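Local coordinates for protein single-stranded-DNA-specific exonuclease RecJ (Thermus thermophilus, PDB 2ZXR) that degrades single-stranded DNA exonucleolytically in the 5' to 3' direction, using divalent metal ions such as magnesium or manganese, at residues Pro206-Ala211 with Leu237-Ala242; Leu64-Leu69 with His199-Leu204; Thr258-Glu263 with Leu449-Gly454. All blocks are in the same frame, centred on the assembly; numbering follows the deposited sequence.

Contact 1: residues Pro206-Ala211 with Leu237-Ala242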
loop_
_atom_site.group_PDB
_atom_site.type_symbol
_atom_site.label_atom_id
_atom_site.label_comp_id
_atom_site.label_asym_id
_atom_site.label_seq_id
_atom_site.Cartn_x
_atom_site.Cartn_y
_atom_site.Cartn_z
ATOM N N PRO A 206 -13.877 23.077 -16.456
ATOM C CA PRO A 206 -12.857 22.058 -16.170
ATOM C C PRO A 206 -13.064 20.861 -17.130
ATOM O O PRO A 206 -14.183 20.380 -17.312
ATOM C CB PRO A 206 -13.161 21.682 -14.727
ATOM C CG PRO A 206 -13.670 22.976 -14.136
ATOM C CD PRO A 206 -14.562 23.504 -15.220
ATOM N N PRO A 207 -11.991 20.377 -17.758
ATOM C CA PRO A 207 -12.064 19.246 -18.695
ATOM C C PRO A 207 -12.189 17.909 -17.961
ATOM O O PRO A 207 -11.336 17.038 -18.126
ATOM C CB PRO A 207 -10.744 19.350 -19.437
ATOM C CG PRO A 207 -9.811 19.717 -18.322
ATOM C CD PRO A 207 -10.591 20.815 -17.579
ATOM N N LEU A 208 -13.242 17.750 -17.163
ATOM C CA LEU A 208 -13.439 16.541 -16.381
ATOM C C LEU A 208 -13.593 15.237 -17.176
ATOM O O LEU A 208 -13.285 14.167 -16.650
ATOM C CB LEU A 208 -14.631 16.718 -15.417
ATOM C CG LEU A 208 -14.500 17.903 -14.443
ATOM C CD1 LEU A 208 -15.584 17.832 -13.388
ATOM C CD2 LEU A 208 -13.144 17.864 -13.763
ATOM N N GLU A 209 -14.053 15.308 -18.423
ATOM C CA GLU A 209 -14.190 14.089 -19.204
ATOM C C GLU A 209 -12.813 13.455 -19.511
ATOM O O GLU A 209 -12.749 12.338 -19.991
ATOM C CB GLU A 209 -15.004 14.342 -20.498
ATOM C CG GLU A 209 -14.269 15.108 -21.583
ATOM C CD GLU A 209 -15.131 15.445 -22.800
ATOM O OE1 GLU A 209 -15.917 14.576 -23.249
ATOM O OE2 GLU A 209 -15.000 16.588 -23.334
ATOM N N TYR A 210 -11.718 14.144 -19.178
ATOM C CA TYR A 210 -10.355 13.626 -19.414
ATOM C C TYR A 210 -9.767 13.035 -18.136
ATOM O O TYR A 210 -8.611 12.566 -18.111
ATOM C CB TYR A 210 -9.440 14.758 -19.897
ATOM C CG TYR A 210 -9.777 15.247 -21.276
ATOM C CD1 TYR A 210 -9.195 14.660 -22.384
ATOM C CD2 TYR A 210 -10.708 16.287 -21.474
ATOM C CE1 TYR A 210 -9.510 15.078 -23.672
ATOM C CE2 TYR A 210 -11.037 16.718 -22.763
ATOM C CZ TYR A 210 -10.429 16.105 -23.859
ATOM O OH TYR A 210 -10.725 16.480 -25.146
ATOM N N ALA A 211 -10.553 13.052 -17.064
ATOM C CA ALA A 211 -10.044 12.549 -15.799
ATOM C C ALA A 211 -9.892 11.019 -15.763
ATOM O O ALA A 211 -9.102 10.520 -14.974
ATOM C CB ALA A 211 -10.917 13.031 -14.658
ATOM N N LEU A 237 -12.081 7.165 -12.063
ATOM C CA LEU A 237 -12.574 5.795 -11.965
ATOM C C LEU A 237 -14.071 5.783 -12.174
ATOM O O LEU A 237 -14.608 4.854 -12.769
ATOM C CB LEU A 237 -12.249 5.182 -10.601
ATOM C CG LEU A 237 -10.794 4.886 -10.224
ATOM C CD1 LEU A 237 -10.721 4.319 -8.793
ATOM C CD2 LEU A 237 -10.230 3.904 -11.197
ATOM N N ALA A 238 -14.743 6.817 -11.668
ATOM C CA ALA A 238 -16.196 6.929 -11.821
ATOM C C ALA A 238 -16.581 7.163 -13.295
ATOM O O ALA A 238 -17.645 6.730 -13.726
ATOM C CB ALA A 238 -16.739 8.096 -10.948
ATOM N N ARG A 239 -15.709 7.820 -14.070
ATOM C CA ARG A 239 -16.051 8.109 -15.480
ATOM C C ARG A 239 -15.753 7.000 -16.499
ATOM O O ARG A 239 -16.322 6.975 -17.591
ATOM C CB ARG A 239 -15.410 9.465 -15.898
ATOM C CG ARG A 239 -15.921 10.616 -14.964
ATOM C CD ARG A 239 -15.348 12.053 -15.146
ATOM N NE ARG A 239 -15.976 12.667 -16.293
ATOM C CZ ARG A 239 -16.917 13.606 -16.269
ATOM N NH1 ARG A 239 -17.380 14.119 -15.144
ATOM N NH2 ARG A 239 -17.438 13.974 -17.409
ATOM N N ILE A 240 -14.905 6.047 -16.137
ATOM C CA ILE A 240 -14.556 5.002 -17.075
ATOM C C ILE A 240 -15.716 4.204 -17.680
ATOM O O ILE A 240 -15.757 3.993 -18.883
ATOM C CB ILE A 240 -13.522 4.021 -16.448
ATOM C CG1 ILE A 240 -12.145 4.697 -16.387
ATOM C CG2 ILE A 240 -13.460 2.707 -17.259
ATOM C CD1 ILE A 240 -11.152 3.970 -15.513
ATOM N N PRO A 241 -16.682 3.768 -16.859
ATOM C CA PRO A 241 -17.782 2.989 -17.449
ATOM C C PRO A 241 -18.549 3.647 -18.596
ATOM O O PRO A 241 -19.089 2.959 -19.453
ATOM C CB PRO A 241 -18.670 2.656 -16.236
ATOM C CG PRO A 241 -17.663 2.622 -15.081
ATOM C CD PRO A 241 -16.813 3.848 -15.392
ATOM N N ALA A 242 -18.598 4.971 -18.617
ATOM C CA ALA A 242 -19.285 5.672 -19.689
ATOM C C ALA A 242 -18.298 6.670 -20.322
ATOM O O ALA A 242 -18.658 7.772 -20.730
ATOM C CB ALA A 242 -20.539 6.402 -19.122
#
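With CG set opposite the carbonyl carbon (chi1 -58°) and the chain bent at chi3 (78°), Arg-239 sends its side chain out from the end of helix 227-239 and lays one face of its guanidinium over the backbone at Leu-208 and Glu-209. The flat group meets main chain more than side chain: the Leu-208 carbonyl carbon C lies 3.5 Å above the guanidinium plane, displaced toward its rim, and the peptide nitrogen of Glu-209 is over the same face. Leu-208 O approaches Arg-239 NE to 3.1 Å, but the angle is too poor for a hydrogen bond. That oxygen is instead the acceptor for Ala-211 N at 3.0 Å, a bond across the short 3-10 turn.

The two outer nitrogens rest on different residues. Arg-239 NH1 lies 3.8 Å from Leu-208 CB, whereas Arg-239 NH2 sits 3.7 Å from Glu-209 CA and 3.9 Å from Glu-209 CB. Beyond CB the glutamate leads away, with OE1 hydrogen-bonded to Ser-244, so it makes no salt bridge with the arginine despite the opposite charges; its OE1 remains 6.1 Å from Arg-239 NH2. The guanidinium has its ionic partner in its own helix, where NH1 pairs with Glu-235, and this bond would help hold the group in place over the turn.

Just before the turn, Pro-207 is the centre of an inverse gamma turn. The contact is surface packing away from the metal site. It joins the C-terminal end of helix 227-239 to the 3-10 turn leading into helix 211-220, the face of an arginine side chain laid over the backbone of that turn, within the helical part of RecJ that follows helix 187-201.

Contact 2: residues Leu64-Leu69 with His199-Leu204; sequences LLEEAL and HERLGL
A surface salt bridge between helix 60-70 and the C-terminal end of helix 187-201 joins Glu-66 to Arg-201, on the rim of a helix pair beside the parallel sheet of the DHH domain. Glu-66 is fully extended, its CG anti to the backbone N (chi1 178°), and carries its carboxylate across the arginine at about a right angle. One oxygen does the work. Glu-66 OE2 lies at the guanidinium edge, near its plane, and is gripped in a fork by two donors: Arg-201 NE at 2.5 Å (143°), so short that the exact length is doubtful, and Arg-201 NH2 at 2.9 Å, a weak bond. The carboxylate and guanidinium planes are 52° apart, so the two groups are not coplanar. Alongside, Leu-202 CD2 packs 4.0 Å from Glu-66 CG, the two side chains running past each other in opposite directions. Gly-203 then ends the helix in a Schellman motif, with positive phi. Deeper in, Leu-65 reaches Leu-194 and Leu-198 of the same helix.

A water lies 3.0 Å from Glu-67 OE2 and accepts a weak bond from Arg-201 NH2, a loose link at most. The nearby arginine should favour the ionised form of Glu-66.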
loop_
_atom_site.group_PDB
_atom_site.type_symbol
_atom_site.label_atom_id
_atom_site.label_comp_id
_atom_site.label_asym_id
_atom_site.label_seq_id
_atom_site.Cartn_x
_atom_site.Cartn_y
_atom_site.Cartn_z
ATOM N N LEU A 64 1.087 30.034 -23.681
ATOM C CA LEU A 64 1.819 29.656 -24.868
ATOM C C LEU A 64 0.907 28.843 -25.766
ATOM O O LEU A 64 0.843 29.058 -26.982
ATOM C CB LEU A 64 3.024 28.847 -24.428
ATOM C CG LEU A 64 4.301 28.808 -25.256
ATOM C CD1 LEU A 64 4.541 30.166 -25.922
ATOM C CD2 LEU A 64 5.463 28.426 -24.307
ATOM N N LEU A 65 0.167 27.921 -25.159
ATOM C CA LEU A 65 -0.743 27.078 -25.910
ATOM C C LEU A 65 -1.904 27.890 -26.494
ATOM O O LEU A 65 -2.366 27.609 -27.604
ATOM C CB LEU A 65 -1.284 25.946 -25.019
ATOM C CG LEU A 65 -0.348 24.810 -24.600
ATOM C CD1 LEU A 65 -1.086 23.913 -23.606
ATOM C CD2 LEU A 65 0.087 23.990 -25.814
ATOM N N GLU A 66 -2.399 28.873 -25.749
ATOM C CA GLU A 66 -3.486 29.702 -26.273
ATOM C C GLU A 66 -2.955 30.401 -27.547
ATOM O O GLU A 66 -3.643 30.477 -28.571
ATOM C CB GLU A 66 -3.919 30.753 -25.241
ATOM C CG GLU A 66 -5.027 31.671 -25.750
ATOM C CD GLU A 66 -5.473 32.751 -24.745
ATOM O OE1 GLU A 66 -6.336 33.559 -25.131
ATOM O OE2 GLU A 66 -4.982 32.807 -23.587
ATOM N N GLU A 67 -1.720 30.888 -27.486
ATOM C CA GLU A 67 -1.126 31.544 -28.663
ATOM C C GLU A 67 -1.014 30.578 -29.842
ATOM O O GLU A 67 -1.368 30.928 -30.972
ATOM C CB GLU A 67 0.257 32.108 -28.334
ATOM C CG GLU A 67 0.177 33.358 -27.510
ATOM C CD GLU A 67 -0.738 34.396 -28.150
ATOM O OE1 GLU A 67 -0.417 34.873 -29.261
ATOM O OE2 GLU A 67 -1.790 34.720 -27.555
ATOM N N ALA A 68 -0.535 29.366 -29.570
ATOM C CA ALA A 68 -0.372 28.342 -30.601
ATOM C C ALA A 68 -1.712 28.041 -31.245
ATOM O O ALA A 68 -1.833 27.917 -32.466
ATOM C CB ALA A 68 0.217 27.042 -29.985
ATOM N N LEU A 69 -2.731 27.925 -30.410
ATOM C CA LEU A 69 -4.067 27.624 -30.892
ATOM C C LEU A 69 -4.609 28.706 -31.815
ATOM O O LEU A 69 -5.068 28.423 -32.935
ATOM C CB LEU A 69 -5.004 27.496 -29.712
ATOM C CG LEU A 69 -6.117 26.483 -29.870
ATOM C CD1 LEU A 69 -7.053 26.831 -31.014
ATOM C CD2 LEU A 69 -5.449 25.148 -30.080
ATOM N N HIS A 199 -8.024 25.666 -20.520
ATOM C CA HIS A 199 -9.478 25.855 -20.490
ATOM C C HIS A 199 -9.828 27.085 -19.666
ATOM O O HIS A 199 -10.713 27.866 -20.019
ATOM C CB HIS A 199 -10.171 24.630 -19.889
ATOM C CG HIS A 199 -10.394 23.540 -20.883
ATOM N ND1 HIS A 199 -11.567 22.823 -20.949
ATOM C CD2 HIS A 199 -9.633 23.119 -21.923
ATOM C CE1 HIS A 199 -11.528 22.017 -21.996
ATOM N NE2 HIS A 199 -10.364 22.180 -22.602
ATOM N N GLU A 200 -9.138 27.243 -18.548
ATOM C CA GLU A 200 -9.368 28.394 -17.701
ATOM C C GLU A 200 -9.086 29.673 -18.493
ATOM O O GLU A 200 -9.891 30.603 -18.459
ATOM C CB GLU A 200 -8.470 28.323 -16.474
ATOM C CG GLU A 200 -8.871 27.198 -15.549
ATOM C CD GLU A 200 -9.842 27.658 -14.490
ATOM O OE1 GLU A 200 -10.653 26.824 -13.988
ATOM O OE2 GLU A 200 -9.780 28.864 -14.151
ATOM N N ARG A 201 -7.947 29.723 -19.187
ATOM C CA ARG A 201 -7.601 30.898 -19.990
ATOM C C ARG A 201 -8.644 31.174 -21.059
ATOM O O ARG A 201 -8.944 32.332 -21.341
ATOM C CB ARG A 201 -6.254 30.731 -20.714
ATOM C CG ARG A 201 -5.003 30.998 -19.873
ATOM C CD ARG A 201 -3.753 31.046 -20.756
ATOM N NE ARG A 201 -3.685 32.263 -21.577
ATOM C CZ ARG A 201 -3.258 33.446 -21.129
ATOM N NH1 ARG A 201 -2.859 33.581 -19.868
ATOM N NH2 ARG A 201 -3.223 34.499 -21.947
ATOM N N LEU A 202 -9.180 30.111 -21.655
ATOM C CA LEU A 202 -10.155 30.236 -22.716
ATOM C C LEU A 202 -11.566 30.432 -22.209
ATOM O O LEU A 202 -12.489 30.507 -23.006
ATOM C CB LEU A 202 -10.117 28.995 -23.614
ATOM C CG LEU A 202 -8.810 28.765 -24.393
ATOM C CD1 LEU A 202 -8.865 27.451 -25.185
ATOM C CD2 LEU A 202 -8.604 29.943 -25.340
ATOM N N GLY A 203 -11.731 30.507 -20.888
ATOM C CA GLY A 203 -13.064 30.675 -20.332
ATOM C C GLY A 203 -13.943 29.445 -20.477
ATOM O O GLY A 203 -15.161 29.564 -20.601
ATOM N N LEU A 204 -13.338 28.255 -20.459
ATOM C CA LEU A 204 -14.103 27.024 -20.584
ATOM C C LEU A 204 -14.122 26.264 -19.246
ATOM O O LEU A 204 -13.235 26.423 -18.413
ATOM C CB LEU A 204 -13.510 26.128 -21.685
ATOM C CG LEU A 204 -13.363 26.749 -23.076
ATOM C CD1 LEU A 204 -12.726 25.742 -24.034
ATOM C CD2 LEU A 204 -14.753 27.177 -23.602
HETATM O O HOH W 1 -2.007 33.775 -24.720
#

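Contact 3: residues Thr258-Glu263 with Leu449-Gly454; sequences TGKAVE and LLEPYG
Apolar packing centres on Ala-261, in the first turn of helix 261-277, which meets a loop of the RecJ OB domain at a cis-proline. Ala-261 CB points toward this loop and lies 3.9 Å from Pro-452 CB and 3.8 Å from Tyr-453 O, so its methyl group touches both a ring carbon and a backbone carbonyl oxygen. The peptide bond before Pro-452 is cis. Helix 227-239 covers the same site: its Leu-237 packs on Ala-261, while Val-233 and Lys-234 touch the proline ring.

The ionic component is looser. Lys-260 and Glu-451 form a long salt bridge, with Lys-260 NZ 3.7 Å from Glu-451 OE2. The lysine starts with CG beside its backbone N (chi1 -55°) and is bent at chi2 (-50°), which turns its otherwise extended end toward the loop. At such a separation the attraction is probably modest and sets the relative position of the side chains only weakly.

The hydrogen bonds lie within residues 258-263 and brace the turn that starts the helix. Lys-260 occupies the N-cap position, and Glu-263, three residues further on, folds its carboxylate back onto the turn before the helix. The N-H of Lys-260 is bound by that side chain, as in the reciprocal half of a capping box. Both carboxylate oxygens are used: Thr-258 OG1 donates to OE2, and OE1 accepts from two backbone nitrogens. These two donors reach Glu-263 OE1 from opposite faces of the carboxylate plane: Thr-258 N on the syn side but tilted out of the plane, in a nearly straight bond (2.7 Å, 167°), and Lys-260 N from above the plane at 3.0 Å.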
loop_
_atom_site.group_PDB
_atom_site.type_symbol
_atom_site.label_atom_id
_atom_site.label_comp_id
_atom_site.label_asym_id
_atom_site.label_seq_id
_atom_site.Cartn_x
_atom_site.Cartn_y
_atom_site.Cartn_z
ATOM N N THR A 258 -14.996 -2.977 -12.508
ATOM C CA THR A 258 -16.138 -2.701 -11.639
ATOM C C THR A 258 -15.906 -1.421 -10.815
ATOM O O THR A 258 -16.477 -1.273 -9.730
ATOM C CB THR A 258 -16.405 -3.852 -10.669
ATOM O OG1 THR A 258 -15.326 -3.935 -9.739
ATOM C CG2 THR A 258 -16.545 -5.188 -11.437
ATOM N N GLY A 259 -15.040 -0.523 -11.307
ATOM C CA GLY A 259 -14.791 0.740 -10.615
ATOM C C GLY A 259 -13.657 0.805 -9.595
ATOM O O GLY A 259 -13.525 1.794 -8.828
ATOM N N LYS A 260 -12.849 -0.249 -9.565
ATOM C CA LYS A 260 -11.738 -0.344 -8.634
ATOM C C LYS A 260 -10.374 0.095 -9.192
ATOM O O LYS A 260 -10.038 -0.173 -10.337
ATOM C CB LYS A 260 -11.615 -1.784 -8.122
ATOM C CG LYS A 260 -12.883 -2.335 -7.507
ATOM C CD LYS A 260 -13.481 -1.384 -6.452
ATOM C CE LYS A 260 -14.515 -2.137 -5.581
ATOM N NZ LYS A 260 -15.315 -1.243 -4.688
ATOM N N ALA A 261 -9.598 0.774 -8.365
ATOM C CA ALA A 261 -8.282 1.219 -8.770
ATOM C C ALA A 261 -7.406 -0.006 -9.022
ATOM O O ALA A 261 -6.554 0.011 -9.918
ATOM C CB ALA A 261 -7.675 2.084 -7.682
ATOM N N VAL A 262 -7.614 -1.065 -8.232
ATOM C CA VAL A 262 -6.833 -2.291 -8.356
ATOM C C VAL A 262 -7.043 -2.977 -9.707
ATOM O O VAL A 262 -6.150 -3.633 -10.223
ATOM C CB VAL A 262 -7.158 -3.301 -7.205
ATOM C CG1 VAL A 262 -8.563 -3.860 -7.377
ATOM C CG2 VAL A 262 -6.141 -4.456 -7.211
ATOM N N GLU A 263 -8.223 -2.830 -10.288
ATOM C CA GLU A 263 -8.459 -3.426 -11.596
ATOM C C GLU A 263 -7.637 -2.642 -12.653
ATOM O O GLU A 263 -7.106 -3.238 -13.603
ATOM C CB GLU A 263 -9.966 -3.427 -11.906
ATOM C CG GLU A 263 -10.780 -4.259 -10.882
ATOM C CD GLU A 263 -12.286 -3.996 -10.967
ATOM O OE1 GLU A 263 -12.694 -2.833 -11.169
ATOM O OE2 GLU A 263 -13.071 -4.953 -10.821
ATOM N N LEU A 449 -14.788 3.747 2.877
ATOM C CA LEU A 449 -14.486 5.128 2.536
ATOM C C LEU A 449 -13.012 5.409 2.247
ATOM O O LEU A 449 -12.691 6.431 1.658
ATOM C CB LEU A 449 -14.974 6.062 3.651
ATOM C CG LEU A 449 -16.488 6.315 3.619
ATOM C CD1 LEU A 449 -16.844 6.945 2.268
ATOM C CD2 LEU A 449 -17.260 4.998 3.829
ATOM N N LEU A 450 -12.135 4.501 2.672
ATOM C CA LEU A 450 -10.700 4.645 2.466
ATOM C C LEU A 450 -10.307 4.534 1.005
ATOM O O LEU A 450 -9.224 4.964 0.600
ATOM C CB LEU A 450 -9.945 3.572 3.252
ATOM C CG LEU A 450 -9.561 3.948 4.683
ATOM C CD1 LEU A 450 -8.997 2.717 5.408
ATOM C CD2 LEU A 450 -8.539 5.088 4.633
ATOM N N GLU A 451 -11.172 3.916 0.220
ATOM C CA GLU A 451 -10.888 3.740 -1.186
ATOM C C GLU A 451 -10.913 5.073 -1.912
ATOM O O GLU A 451 -11.608 6.008 -1.499
ATOM C CB GLU A 451 -11.901 2.802 -1.778
ATOM C CG GLU A 451 -11.903 1.479 -1.085
ATOM C CD GLU A 451 -12.657 0.456 -1.875
ATOM O OE1 GLU A 451 -12.025 -0.220 -2.720
ATOM O OE2 GLU A 451 -13.888 0.339 -1.659
ATOM N N PRO A 452 -10.178 5.164 -3.033
ATOM C CA PRO A 452 -9.361 4.090 -3.626
ATOM C C PRO A 452 -8.033 3.735 -2.943
ATOM O O PRO A 452 -7.235 4.624 -2.603
ATOM C CB PRO A 452 -9.141 4.586 -5.044
ATOM C CG PRO A 452 -8.982 6.081 -4.821
ATOM C CD PRO A 452 -10.097 6.399 -3.833
ATOM N N TYR A 453 -7.817 2.432 -2.739
ATOM C CA TYR A 453 -6.575 1.911 -2.168
ATOM C C TYR A 453 -5.508 1.930 -3.256
ATOM O O TYR A 453 -5.798 1.716 -4.446
ATOM C CB TYR A 453 -6.719 0.447 -1.699
ATOM C CG TYR A 453 -7.594 0.270 -0.477
ATOM C CD1 TYR A 453 -7.364 1.026 0.670
ATOM C CD2 TYR A 453 -8.664 -0.625 -0.482
ATOM C CE1 TYR A 453 -8.168 0.901 1.775
ATOM C CE2 TYR A 453 -9.486 -0.765 0.628
ATOM C CZ TYR A 453 -9.221 0.006 1.760
ATOM O OH TYR A 453 -9.960 -0.151 2.903
ATOM N N GLY A 454 -4.274 2.172 -2.849
ATOM C CA GLY A 454 -3.172 2.182 -3.803
ATOM C C GLY A 454 -1.869 2.534 -3.121
ATOM O O GLY A 454 -1.769 2.469 -1.892
#

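From the N terminus, contact 2 comes first along the chain: helix 60-70 is joined to the end of helix 187-201, closing a loop of 129 residues that contains the parallel sheet of the DHH domain. Contact 1 follows in series, spanning only 25 mostly helical residues, and touches contact 2 where Pro-207 packs on His-199. Contact 3 closes last, over 185 residues, and brings the start of helix 261-277 to the OB domain. No loop crosses or encloses another. Helix 227-239, which ends in contact 1, also packs against contact 3, whereas contacts 2 and 3 stay about 23 Å apart at their nearest atoms.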